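Local structure of CheA (Treponema denticola, 6Y1Y) at residues S26-L37 against F93-F104. The protein probably autophosphorylates on a histidine and relays chemoreceptor signals to the flagellar motors; this chain is its dimerization domain. Residues are numbered along the deposited sequence; the frame is centred on the assembly and turned at random.
Sequences SLNQSTIEFAEL and FDSLMKAAVTKF
F34 holds CG anti to its own carbonyl carbon (chi1 -75°), which carries its ring over to 93-104. L37, already directed at that helix, keeps the same rotamer (chi1 -78°). Each is a knob in a four-residue hole. F34 enters among M97, A100, V101 and F104. Its CE1 lies 3.6 Å from A100 CB, and F104 crosses it at about a right angle. M97 bends at chi2 and brings SD to the edge of the F34 ring, 5.3 Å from the centroid, a Met-aromatic contact. L37 sends its methyls down among F93, L96, M97 and A100; its CD1 is 3.7 Å from A100 CB. The edge of the F93 ring meets the backbone of L37, with CE2 3.2 Å from L37 O. At the other end L27 CD2 touches the edge of the F104 ring.

The polar flank is bridged by water. E33 runs extended over A100, with CD 3.5 Å from A100 CB. One water joins S30 OG, E33 OE1 and A100 O; a second links E33 OE2 to L96 O. The two waters thus tie down both carboxylate oxygens. K103 NZ stays 4.4 Å from E33 OE1, too far for a salt bridge.

F34 and F104 each stack on their counterparts in the second subunit. The two segments run antiparallel at 160°, their axes 10.0 Å apart at closest approach. This is knobs-into-holes packing of helix 7-67 against helix 93-125, the second part of the hairpin's returning arm; two such hairpins form the CheA dimer's four-helix bundle.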
loop_
_atom_site.group_PDB
_atom_site.type_symbol
_atom_site.label_atom_id
_atom_site.label_comp_id
_atom_site.label_asym_id
_atom_site.label_seq_id
_atom_site.Cartn_x
_atom_site.Cartn_y
_atom_site.Cartn_z
ATOM N N SER B 26 15.640 5.989 -0.587
ATOM C CA SER B 26 14.411 6.137 0.181
ATOM C C SER B 26 13.248 5.450 -0.524
ATOM O O SER B 26 12.430 4.780 0.116
ATOM C CB SER B 26 14.120 7.620 0.393
ATOM O OG SER B 26 12.839 7.839 0.964
ATOM N N LEU B 27 13.200 5.549 -1.852
ATOM C CA LEU B 27 12.156 4.871 -2.614
ATOM C C LEU B 27 12.289 3.364 -2.481
ATOM O O LEU B 27 11.283 2.655 -2.393
ATOM C CB LEU B 27 12.217 5.291 -4.086
ATOM C CG LEU B 27 11.748 6.723 -4.332
ATOM C CD1 LEU B 27 12.209 7.227 -5.685
ATOM C CD2 LEU B 27 10.227 6.825 -4.222
ATOM N N ASN B 28 13.524 2.852 -2.460
ATOM C CA ASN B 28 13.714 1.424 -2.235
ATOM C C ASN B 28 13.131 0.995 -0.891
ATOM O O ASN B 28 12.450 -0.031 -0.805
ATOM C CB ASN B 28 15.200 1.067 -2.317
ATOM C CG ASN B 28 15.458 -0.406 -2.079
ATOM O OD1 ASN B 28 14.996 -1.274 -2.840
ATOM N ND2 ASN B 28 16.187 -0.706 -1.009
ATOM N N GLN B 29 13.369 1.778 0.166
ATOM C CA GLN B 29 12.789 1.443 1.460
ATOM C C GLN B 29 11.269 1.478 1.406
ATOM O O GLN B 29 10.610 0.671 2.075
ATOM C CB GLN B 29 13.334 2.377 2.533
ATOM C CG GLN B 29 14.794 2.068 2.891
ATOM C CD GLN B 29 15.009 0.608 3.292
ATOM O OE1 GLN B 29 15.807 -0.106 2.687
ATOM N NE2 GLN B 29 14.289 0.163 4.312
ATOM N N SER B 30 10.700 2.373 0.591
ATOM C CA SER B 30 9.243 2.408 0.465
ATOM C C SER B 30 8.725 1.169 -0.247
ATOM O O SER B 30 7.651 0.670 0.096
ATOM C CB SER B 30 8.798 3.655 -0.297
ATOM O OG SER B 30 8.747 4.797 0.545
ATOM N N THR B 31 9.472 0.627 -1.220
ATOM C CA THR B 31 9.019 -0.627 -1.824
ATOM C C THR B 31 9.002 -1.743 -0.785
ATOM O O THR B 31 8.106 -2.596 -0.800
ATOM C CB THR B 31 9.883 -1.042 -3.022
ATOM O OG1 THR B 31 11.174 -1.466 -2.563
ATOM C CG2 THR B 31 10.022 0.097 -4.033
ATOM N N ILE B 32 9.988 -1.755 0.116
ATOM C CA ILE B 32 10.043 -2.771 1.165
ATOM C C ILE B 32 8.909 -2.564 2.153
ATOM O O ILE B 32 8.282 -3.527 2.619
ATOM C CB ILE B 32 11.419 -2.741 1.852
ATOM C CG1 ILE B 32 12.492 -3.210 0.866
ATOM C CG2 ILE B 32 11.402 -3.603 3.102
ATOM C CD1 ILE B 32 13.851 -2.596 1.119
ATOM N N GLU B 33 8.616 -1.305 2.476
ATOM C CA GLU B 33 7.513 -1.004 3.383
ATOM C C GLU B 33 6.192 -1.525 2.832
ATOM O O GLU B 33 5.404 -2.149 3.561
ATOM C CB GLU B 33 7.452 0.504 3.622
ATOM C CG GLU B 33 6.439 0.942 4.643
ATOM C CD GLU B 33 6.669 2.359 5.133
ATOM O OE1 GLU B 33 7.375 3.135 4.451
ATOM O OE2 GLU B 33 6.134 2.700 6.210
ATOM N N PHE B 34 5.938 -1.312 1.538
ATOM C CA PHE B 34 4.679 -1.787 0.980
ATOM C C PHE B 34 4.674 -3.303 0.826
ATOM O O PHE B 34 3.614 -3.927 0.940
ATOM C CB PHE B 34 4.384 -1.105 -0.357
ATOM C CG PHE B 34 3.931 0.323 -0.221
ATOM C CD1 PHE B 34 2.758 0.633 0.460
ATOM C CD2 PHE B 34 4.663 1.351 -0.805
ATOM C CE1 PHE B 34 2.340 1.947 0.586
ATOM C CE2 PHE B 34 4.257 2.667 -0.678
ATOM C CZ PHE B 34 3.092 2.965 0.014
ATOM N N ALA B 35 5.831 -3.915 0.553
ATOM C CA ALA B 35 5.865 -5.375 0.530
ATOM C C ALA B 35 5.551 -5.951 1.904
ATOM O O ALA B 35 4.823 -6.944 2.011
ATOM C CB ALA B 35 7.220 -5.879 0.035
ATOM N N GLU B 36 6.083 -5.333 2.970
ATOM C CA GLU B 36 5.754 -5.758 4.332
ATOM C C GLU B 36 4.270 -5.580 4.621
ATOM O O GLU B 36 3.652 -6.419 5.291
ATOM C CB GLU B 36 6.558 -4.956 5.358
ATOM C CG GLU B 36 8.065 -5.140 5.329
ATOM C CD GLU B 36 8.769 -4.198 6.296
ATOM O OE1 GLU B 36 8.092 -3.300 6.849
ATOM O OE2 GLU B 36 9.992 -4.348 6.506
ATOM N N LEU B 37 3.693 -4.472 4.155
ATOM C CA LEU B 37 2.269 -4.227 4.361
ATOM C C LEU B 37 1.414 -5.231 3.596
ATOM O O LEU B 37 0.371 -5.673 4.097
ATOM C CB LEU B 37 1.930 -2.793 3.959
ATOM C CG LEU B 37 2.336 -1.737 4.994
ATOM C CD1 LEU B 37 2.298 -0.338 4.403
ATOM C CD2 LEU B 37 1.409 -1.820 6.200
ATOM N N PHE B 93 -3.230 -1.141 10.833
ATOM C CA PHE B 93 -2.901 -1.213 9.411
ATOM C C PHE B 93 -3.275 0.064 8.672
ATOM O O PHE B 93 -2.505 0.550 7.842
ATOM C CB PHE B 93 -3.591 -2.412 8.751
ATOM C CG PHE B 93 -3.098 -2.696 7.347
ATOM C CD1 PHE B 93 -3.665 -2.055 6.247
ATOM C CD2 PHE B 93 -2.067 -3.598 7.131
ATOM C CE1 PHE B 93 -3.204 -2.308 4.954
ATOM C CE2 PHE B 93 -1.611 -3.854 5.838
ATOM C CZ PHE B 93 -2.169 -3.210 4.761
ATOM N N ASP B 94 -4.470 0.610 8.929
ATOM C CA ASP B 94 -4.898 1.766 8.144
ATOM C C ASP B 94 -3.923 2.932 8.318
ATOM O O ASP B 94 -3.552 3.582 7.335
ATOM C CB ASP B 94 -6.351 2.172 8.472
ATOM C CG ASP B 94 -6.646 2.324 9.969
ATOM O OD1 ASP B 94 -5.749 2.232 10.823
ATOM O OD2 ASP B 94 -7.836 2.544 10.301
ATOM N N SER B 95 -3.461 3.169 9.548
ATOM C CA SER B 95 -2.511 4.246 9.830
ATOM C C SER B 95 -1.139 3.960 9.236
ATOM O O SER B 95 -0.499 4.861 8.677
ATOM C CB SER B 95 -2.382 4.437 11.343
ATOM O OG SER B 95 -3.427 5.242 11.839
ATOM N N LEU B 96 -0.672 2.713 9.352
ATOM C CA LEU B 96 0.618 2.324 8.787
ATOM C C LEU B 96 0.626 2.456 7.269
ATOM O O LEU B 96 1.613 2.929 6.683
ATOM C CB LEU B 96 0.957 0.891 9.187
ATOM C CG LEU B 96 1.145 0.609 10.674
ATOM C CD1 LEU B 96 1.330 -0.883 10.869
ATOM C CD2 LEU B 96 2.339 1.384 11.211
ATOM N N MET B 97 -0.459 2.028 6.614
ATOM C CA MET B 97 -0.573 2.171 5.163
ATOM C C MET B 97 -0.576 3.639 4.760
ATOM O O MET B 97 0.137 4.045 3.833
ATOM C CB MET B 97 -1.840 1.469 4.674
ATOM C CG MET B 97 -2.054 1.585 3.199
ATOM S SD MET B 97 -1.025 0.394 2.338
ATOM C CE MET B 97 -1.574 0.710 0.658
ATOM N N LYS B 98 -1.363 4.462 5.460
ATOM C CA LYS B 98 -1.406 5.878 5.116
ATOM C C LYS B 98 -0.033 6.523 5.262
ATOM O O LYS B 98 0.395 7.293 4.400
ATOM C CB LYS B 98 -2.433 6.610 5.983
ATOM C CG LYS B 98 -2.727 7.994 5.415
ATOM C CD LYS B 98 -3.816 8.729 6.171
ATOM C CE LYS B 98 -4.076 10.055 5.482
ATOM N NZ LYS B 98 -5.107 10.880 6.177
ATOM N N ALA B 99 0.676 6.218 6.345
ATOM C CA ALA B 99 2.006 6.793 6.531
ATOM C C ALA B 99 2.958 6.354 5.426
ATOM O O ALA B 99 3.794 7.142 4.975
ATOM C CB ALA B 99 2.553 6.415 7.910
ATOM N N ALA B 100 2.853 5.099 4.987
ATOM C CA ALA B 100 3.724 4.629 3.919
ATOM C C ALA B 100 3.437 5.367 2.617
ATOM O O ALA B 100 4.372 5.714 1.876
ATOM C CB ALA B 100 3.562 3.121 3.737
ATOM N N VAL B 101 2.153 5.633 2.325
ATOM C CA VAL B 101 1.797 6.410 1.135
ATOM C C VAL B 101 2.354 7.822 1.238
ATOM O O VAL B 101 2.939 8.347 0.283
ATOM C CB VAL B 101 0.265 6.430 0.924
ATOM C CG1 VAL B 101 -0.099 7.357 -0.246
ATOM C CG2 VAL B 101 -0.268 5.017 0.678
ATOM N N THR B 102 2.220 8.446 2.409
ATOM C CA THR B 102 2.713 9.810 2.592
ATOM C C THR B 102 4.219 9.906 2.354
ATOM O O THR B 102 4.693 10.839 1.684
ATOM C CB THR B 102 2.343 10.273 4.001
ATOM O OG1 THR B 102 0.919 10.453 4.062
ATOM C CG2 THR B 102 3.055 11.579 4.356
ATOM N N LYS B 103 4.984 8.954 2.888
ATOM C CA LYS B 103 6.429 8.955 2.682
ATOM C C LYS B 103 6.782 8.769 1.208
ATOM O O LYS B 103 7.648 9.475 0.666
ATOM C CB LYS B 103 7.056 7.853 3.530
ATOM C CG LYS B 103 8.547 7.694 3.334
ATOM C CD LYS B 103 9.083 6.537 4.155
ATOM C CE LYS B 103 10.570 6.320 3.872
ATOM N NZ LYS B 103 11.187 5.340 4.812
ATOM N N PHE B 104 6.115 7.827 0.542
ATOM C CA PHE B 104 6.355 7.599 -0.880
ATOM C C PHE B 104 6.046 8.854 -1.699
ATOM O O PHE B 104 6.851 9.271 -2.538
ATOM C CB PHE B 104 5.516 6.393 -1.324
ATOM C CG PHE B 104 5.621 6.046 -2.793
ATOM C CD1 PHE B 104 6.713 6.419 -3.554
ATOM C CD2 PHE B 104 4.633 5.289 -3.390
ATOM C CE1 PHE B 104 6.783 6.082 -4.906
ATOM C CE2 PHE B 104 4.705 4.944 -4.745
ATOM C CZ PHE B 104 5.780 5.344 -5.496
HETATM O O HOH W 1 6.873 4.384 2.167
HETATM O O HOH W 2 4.046 2.650 7.801
#